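Long-range contacts in conserved hypothetical protein (Streptococcus pyogenes, PDB 2EWC), which is of unknown function but belongs to the YjgF family, whose trimeric relatives include enamine/imine deaminases, and may inhibit translation initiation: residues R13-L18 and Y26-V31; Q65-F70 and Q113-A118. One frame throughout, in Å; residues are numbered along the deposited sequence.

Contact 1 (R13-L18 and Y26-V31); sequences RGHTGL and YLNYCV
Asn28 N donates to Gly17 O (2.9 Å, N-H...O 156°) and Leu18 pairs with Leu27 as an antiparallel non-hydrogen-bonded pair, joining the two strands of the hairpin 15-21/24-30 where the chain turns a corner at Gly17; Gly17 and Leu18 also form a classic beta bulge opposite Tyr7 of strand 5-10. Two CA-H...O contacts, Leu27 CA to Gly17 O and Leu18 CA to Tyr26 O, fill in beside the bond. On the face that Leu18 and Leu27 share, Leu18 CD1 packs against Leu27 CG at 3.7 Å. Beyond the bulge the side chains take over. Asn28 holds CG anti to its own N (chi1 -168°), which slides the amide across the His15 ring: ND2 stands 3.4 Å above the ring plane, over its centre, with the two planes 31° apart. The same ND2 lies over one face of the Tyr29 ring, nearer its rim, and gives a weak bond to Tyr29 O. The Tyr29 hydroxyl comes within 3.6 Å of His15 CE1 and 3.3 Å of Arg13 NH1, while Arg13 NH2 forms a salt bridge with Glu80 of the second subunit. With ND2 over a face of each ring and OD1 accepting from Arg94 N of the second subunit, the amide is probably restricted in rotation, although His15 ND1 is buried there without a polar partner.

Contact 2 (Q65-F70 and Q113-A118); sequences QMDCLF and QVDGVA
Met66, a selenomethionine, lays CG against Val114 CG2 at 3.6 Å, and Cys68 SG touches the same methyl from farther along the strand. Val114 CG2 stands anti to the backbone N, a placing that carries it across to strand 63-70, where it touches both. Helix 38-54 packs on Met66 and Val114, and helix 76-87 on Met66 and Cys68, so this face belongs to the helix-covered core. Gly116 lies opposite Met66, with the CA atoms only 4.0 Å apart. The strands are antiparallel (168°), with hydrogen-bonded pairs at Gln65/Val117, Asp67/Asp115 and Leu69/Gln113. The bond from Leu69 N to Gln113 O is short and nearly straight (2.8 Å, 167°), whereas Gln65 N to Val117 O is weak. On the other face the carboxylates of Asp67 and Asp115 lie side by side, pointing the same way with planes 28° apart. Gln65 bends at chi2 and runs forward along its own strand, and its NE2 donates to Asp67 OD1 at 2.7 Å, the acceptor being in the amide plane but the donor above the carboxylate plane. A water donates to Gln65 OE1 (2.6 Å) and apparently to Asp115 OD2, whose position is uncertain. Farther along, Leu69 CD1 meets Gln113 OE1 at 3.7 Å. Two buried carboxylates so near each other would probably repel, but Lys95 of the same chain forms a salt bridge with Asp67 OD1, and Lys95 of the second subunit with both Asp67 OD2 and Asp115 OD1; this charge balance probably helps to hold the subunits together.

Contacts 1 and 2 meet in one mixed sheet where strands 24-30 and 112-119 are neighbours; their centres lie about 11 Å apart. Leu27 N lies 2.9 Å from Gly116 O, a probable hydrogen bond, and strand 24-30 lies between strands 15-21 and 112-119 in the sheet. Packing of Val31 CG2 on Gln113 CG adds a side-chain join at 3.6 Å. Along the chain the contacts follow in series. Both reach the second subunit, through Arg94 at contact 1 and Lys95 at contact 2, neighbouring residues of one strand. YjgF relatives place their ligand clefts between subunits; no ligand identifies such a site here.

Contact 1 (R13-L18 and Y26-V31)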
loop_
_atom_site.group_PDB
_atom_site.type_symbol
_atom_site.label_atom_id
_atom_site.label_comp_id
_atom_site.label_asym_id
_atom_site.label_seq_id
_atom_site.Cartn_x
_atom_site.Cartn_y
_atom_site.Cartn_z
ATOM N N ARG B 13 35.721 -19.024 34.472
ATOM C CA ARG B 13 35.191 -18.170 33.406
ATOM C C ARG B 13 34.709 -16.815 33.951
ATOM O O ARG B 13 34.600 -15.843 33.203
ATOM C CB ARG B 13 34.066 -18.868 32.625
ATOM C CG ARG B 13 34.273 -20.364 32.258
ATOM C CD ARG B 13 35.626 -20.712 31.600
ATOM N NE ARG B 13 35.987 -19.808 30.510
ATOM C CZ ARG B 13 35.289 -19.666 29.383
ATOM N NH1 ARG B 13 34.166 -20.361 29.191
ATOM N NH2 ARG B 13 35.702 -18.809 28.445
ATOM N N GLY B 14 34.455 -16.737 35.254
ATOM C CA GLY B 14 33.937 -15.501 35.847
ATOM C C GLY B 14 32.480 -15.255 35.483
ATOM O O GLY B 14 32.120 -14.152 35.083
ATOM N N HIS B 15 31.642 -16.284 35.607
ATOM C CA HIS B 15 30.200 -16.138 35.391
ATOM C C HIS B 15 29.395 -16.973 36.387
ATOM O O HIS B 15 29.924 -17.909 36.998
ATOM C CB HIS B 15 29.804 -16.447 33.935
ATOM C CG HIS B 15 29.968 -17.886 33.522
ATOM N ND1 HIS B 15 30.632 -18.258 32.367
ATOM C CD2 HIS B 15 29.508 -19.037 34.074
ATOM C CE1 HIS B 15 30.584 -19.576 32.239
ATOM N NE2 HIS B 15 29.914 -20.073 33.265
ATOM N N THR B 16 28.120 -16.636 36.548
ATOM C CA THR B 16 27.218 -17.400 37.388
ATOM C C THR B 16 26.181 -18.090 36.500
ATOM O O THR B 16 25.549 -17.438 35.638
ATOM C CB THR B 16 26.514 -16.475 38.409
ATOM O OG1 THR B 16 27.498 -15.919 39.297
ATOM C CG2 THR B 16 25.475 -17.229 39.205
ATOM N N GLY B 17 26.008 -19.399 36.701
ATOM C CA GLY B 17 25.127 -20.199 35.852
ATOM C C GLY B 17 23.682 -19.741 35.948
ATOM O O GLY B 17 22.974 -19.680 34.951
ATOM N N LEU B 18 23.248 -19.420 37.161
ATOM C CA LEU B 18 21.903 -18.931 37.387
ATOM C C LEU B 18 21.927 -17.922 38.538
ATOM O O LEU B 18 22.370 -18.249 39.656
ATOM C CB LEU B 18 20.965 -20.087 37.766
ATOM C CG LEU B 18 19.540 -19.638 38.099
ATOM C CD1 LEU B 18 18.780 -19.358 36.818
ATOM C CD2 LEU B 18 18.801 -20.650 38.944
ATOM N N TYR B 26 18.102 -15.449 36.175
ATOM C CA TYR B 26 18.866 -15.167 34.958
ATOM C C TYR B 26 19.847 -16.298 34.673
ATOM O O TYR B 26 20.733 -16.580 35.472
ATOM C CB TYR B 26 19.612 -13.838 35.089
ATOM C CG TYR B 26 18.655 -12.698 35.190
ATOM C CD1 TYR B 26 18.319 -11.958 34.059
ATOM C CD2 TYR B 26 18.029 -12.391 36.406
ATOM C CE1 TYR B 26 17.396 -10.944 34.129
ATOM C CE2 TYR B 26 17.112 -11.369 36.478
ATOM C CZ TYR B 26 16.809 -10.645 35.339
ATOM O OH TYR B 26 15.885 -9.633 35.384
ATOM N N LEU B 27 19.672 -16.932 33.524
ATOM C CA LEU B 27 20.537 -18.034 33.095
ATOM C C LEU B 27 21.698 -17.538 32.245
ATOM O O LEU B 27 21.503 -16.815 31.259
ATOM C CB LEU B 27 19.723 -19.066 32.315
ATOM C CG LEU B 27 18.705 -19.882 33.135
ATOM C CD1 LEU B 27 17.312 -19.914 32.471
ATOM C CD2 LEU B 27 19.236 -21.261 33.316
ATOM N N ASN B 28 22.907 -17.898 32.660
ATOM C CA ASN B 28 24.094 -17.750 31.836
ATOM C C ASN B 28 23.872 -18.562 30.528
ATOM O O ASN B 28 22.930 -19.372 30.449
ATOM C CB ASN B 28 25.293 -18.263 32.630
ATOM C CG ASN B 28 26.619 -17.911 32.002
ATOM O OD1 ASN B 28 27.110 -16.800 32.148
ATOM N ND2 ASN B 28 27.222 -18.871 31.316
ATOM N N TYR B 29 24.678 -18.322 29.487
ATOM C CA TYR B 29 24.530 -19.098 28.244
ATOM C C TYR B 29 24.611 -20.592 28.585
ATOM O O TYR B 29 25.416 -21.009 29.426
ATOM C CB TYR B 29 25.581 -18.712 27.179
ATOM C CG TYR B 29 27.008 -19.032 27.572
ATOM C CD1 TYR B 29 27.548 -20.300 27.339
ATOM C CD2 TYR B 29 27.819 -18.063 28.187
ATOM C CE1 TYR B 29 28.874 -20.600 27.706
ATOM C CE2 TYR B 29 29.124 -18.343 28.554
ATOM C CZ TYR B 29 29.651 -19.617 28.309
ATOM O OH TYR B 29 30.949 -19.914 28.679
ATOM N N CYS B 30 23.745 -21.374 27.953
ATOM C CA CYS B 30 23.674 -22.808 28.147
ATOM C C CYS B 30 24.127 -23.530 26.899
ATOM O O CYS B 30 23.711 -23.211 25.797
ATOM C CB CYS B 30 22.249 -23.242 28.462
ATOM S SG CYS B 30 21.578 -22.535 29.956
ATOM N N VAL B 31 24.930 -24.557 27.117
ATOM C CA VAL B 31 25.636 -25.262 26.088
ATOM C C VAL B 31 25.674 -26.735 26.504
ATOM O O VAL B 31 25.778 -27.024 27.692
ATOM C CB VAL B 31 27.055 -24.626 25.962
ATOM C CG1 VAL B 31 28.166 -25.547 26.490
ATOM C CG2 VAL B 31 27.307 -24.220 24.575
#

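Contact 2 (Q65-F70 and Q113-A118)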
loop_
_atom_site.group_PDB
_atom_site.type_symbol
_atom_site.label_atom_id
_atom_site.label_comp_id
_atom_site.label_asym_id
_atom_site.label_seq_id
_atom_site.Cartn_x
_atom_site.Cartn_y
_atom_site.Cartn_z
ATOM N N GLN B 65 11.643 -15.817 28.797
ATOM C CA GLN B 65 12.357 -15.208 27.662
ATOM C C GLN B 65 13.636 -15.980 27.392
ATOM O O GLN B 65 14.282 -16.433 28.324
ATOM C CB GLN B 65 12.658 -13.707 27.910
ATOM C CG GLN B 65 13.001 -12.922 26.641
ATOM C CD GLN B 65 14.473 -13.050 26.255
ATOM O OE1 GLN B 65 15.312 -13.329 27.107
ATOM N NE2 GLN B 65 14.790 -12.847 24.963
HETATM N N MSE B 66 13.987 -16.129 26.118
HETATM C CA MSE B 66 15.125 -16.956 25.713
HETATM C C MSE B 66 15.817 -16.266 24.560
HETATM O O MSE B 66 15.157 -15.845 23.626
HETATM C CB MSE B 66 14.611 -18.306 25.223
HETATM C CG MSE B 66 15.270 -19.522 25.845
HETATM SE SE MSE B 66 14.393 -21.097 25.580
HETATM C CE MSE B 66 13.804 -20.917 23.924
ATOM N N ASP B 67 17.139 -16.133 24.632
ATOM C CA ASP B 67 17.929 -15.665 23.493
ATOM C C ASP B 67 18.640 -16.892 22.922
ATOM O O ASP B 67 19.286 -17.613 23.674
ATOM C CB ASP B 67 18.954 -14.614 23.934
ATOM C CG ASP B 67 18.347 -13.237 24.092
ATOM O OD1 ASP B 67 17.167 -13.060 23.735
ATOM O OD2 ASP B 67 19.045 -12.309 24.564
ATOM N N CYS B 68 18.490 -17.143 21.624
ATOM C CA CYS B 68 19.095 -18.335 21.009
ATOM C C CYS B 68 20.216 -17.930 20.076
ATOM O O CYS B 68 20.011 -17.113 19.173
ATOM C CB CYS B 68 18.042 -19.143 20.258
ATOM S SG CYS B 68 16.483 -19.323 21.201
ATOM N N LEU B 69 21.411 -18.466 20.307
ATOM C CA LEU B 69 22.577 -18.062 19.513
ATOM C C LEU B 69 22.976 -19.199 18.567
ATOM O O LEU B 69 23.267 -20.300 19.018
ATOM C CB LEU B 69 23.769 -17.689 20.415
ATOM C CG LEU B 69 23.656 -16.556 21.457
ATOM C CD1 LEU B 69 25.011 -16.291 22.156
ATOM C CD2 LEU B 69 23.149 -15.274 20.856
ATOM N N PHE B 70 23.034 -18.918 17.268
ATOM C CA PHE B 70 23.318 -19.953 16.277
ATOM C C PHE B 70 24.562 -19.566 15.492
ATOM O O PHE B 70 24.717 -18.400 15.098
ATOM C CB PHE B 70 22.204 -20.051 15.233
ATOM C CG PHE B 70 20.872 -20.551 15.748
ATOM C CD1 PHE B 70 20.493 -21.888 15.548
ATOM C CD2 PHE B 70 19.967 -19.675 16.333
ATOM C CE1 PHE B 70 19.275 -22.360 15.992
ATOM C CE2 PHE B 70 18.720 -20.135 16.775
ATOM C CZ PHE B 70 18.375 -21.483 16.616
ATOM N N GLN B 113 24.066 -21.990 21.400
ATOM C CA GLN B 113 23.996 -21.665 22.824
ATOM C C GLN B 113 22.630 -21.074 23.064
ATOM O O GLN B 113 22.011 -20.569 22.129
ATOM C CB GLN B 113 25.040 -20.635 23.234
ATOM C CG GLN B 113 26.491 -21.083 23.114
ATOM C CD GLN B 113 27.457 -20.028 23.654
ATOM O OE1 GLN B 113 27.087 -18.870 23.829
ATOM N NE2 GLN B 113 28.713 -20.426 23.897
ATOM N N VAL B 114 22.150 -21.153 24.305
ATOM C CA VAL B 114 20.912 -20.488 24.661
ATOM C C VAL B 114 21.043 -19.848 26.048
ATOM O O VAL B 114 21.794 -20.320 26.880
ATOM C CB VAL B 114 19.691 -21.442 24.530
ATOM C CG1 VAL B 114 19.721 -22.602 25.585
ATOM C CG2 VAL B 114 18.403 -20.659 24.573
ATOM N N ASP B 115 20.372 -18.723 26.262
ATOM C CA ASP B 115 20.253 -18.177 27.598
ATOM C C ASP B 115 18.800 -17.795 27.830
ATOM O O ASP B 115 17.951 -18.025 26.967
ATOM C CB ASP B 115 21.242 -17.017 27.812
ATOM C CG ASP B 115 20.738 -15.679 27.274
ATOM O OD1 ASP B 115 21.282 -14.625 27.704
ATOM O OD2 ASP B 115 19.802 -15.650 26.440
ATOM N N GLY B 116 18.483 -17.225 28.985
ATOM C CA GLY B 116 17.109 -16.813 29.234
ATOM C C GLY B 116 16.864 -16.215 30.595
ATOM O O GLY B 116 17.778 -16.125 31.432
ATOM N N VAL B 117 15.612 -15.801 30.790
ATOM C CA VAL B 117 15.096 -15.334 32.055
ATOM C C VAL B 117 13.959 -16.301 32.464
ATOM O O VAL B 117 13.151 -16.685 31.632
ATOM C CB VAL B 117 14.545 -13.871 31.928
ATOM C CG1 VAL B 117 14.157 -13.323 33.283
ATOM C CG2 VAL B 117 15.578 -12.930 31.245
ATOM N N ALA B 118 13.913 -16.693 33.730
ATOM C CA ALA B 118 12.772 -17.439 34.286
ATOM C C ALA B 118 12.078 -16.648 35.418
ATOM O O ALA B 118 12.638 -15.681 35.939
ATOM C CB ALA B 118 13.221 -18.813 34.776
HETATM O O HOH W 1 17.841 -13.634 27.355
#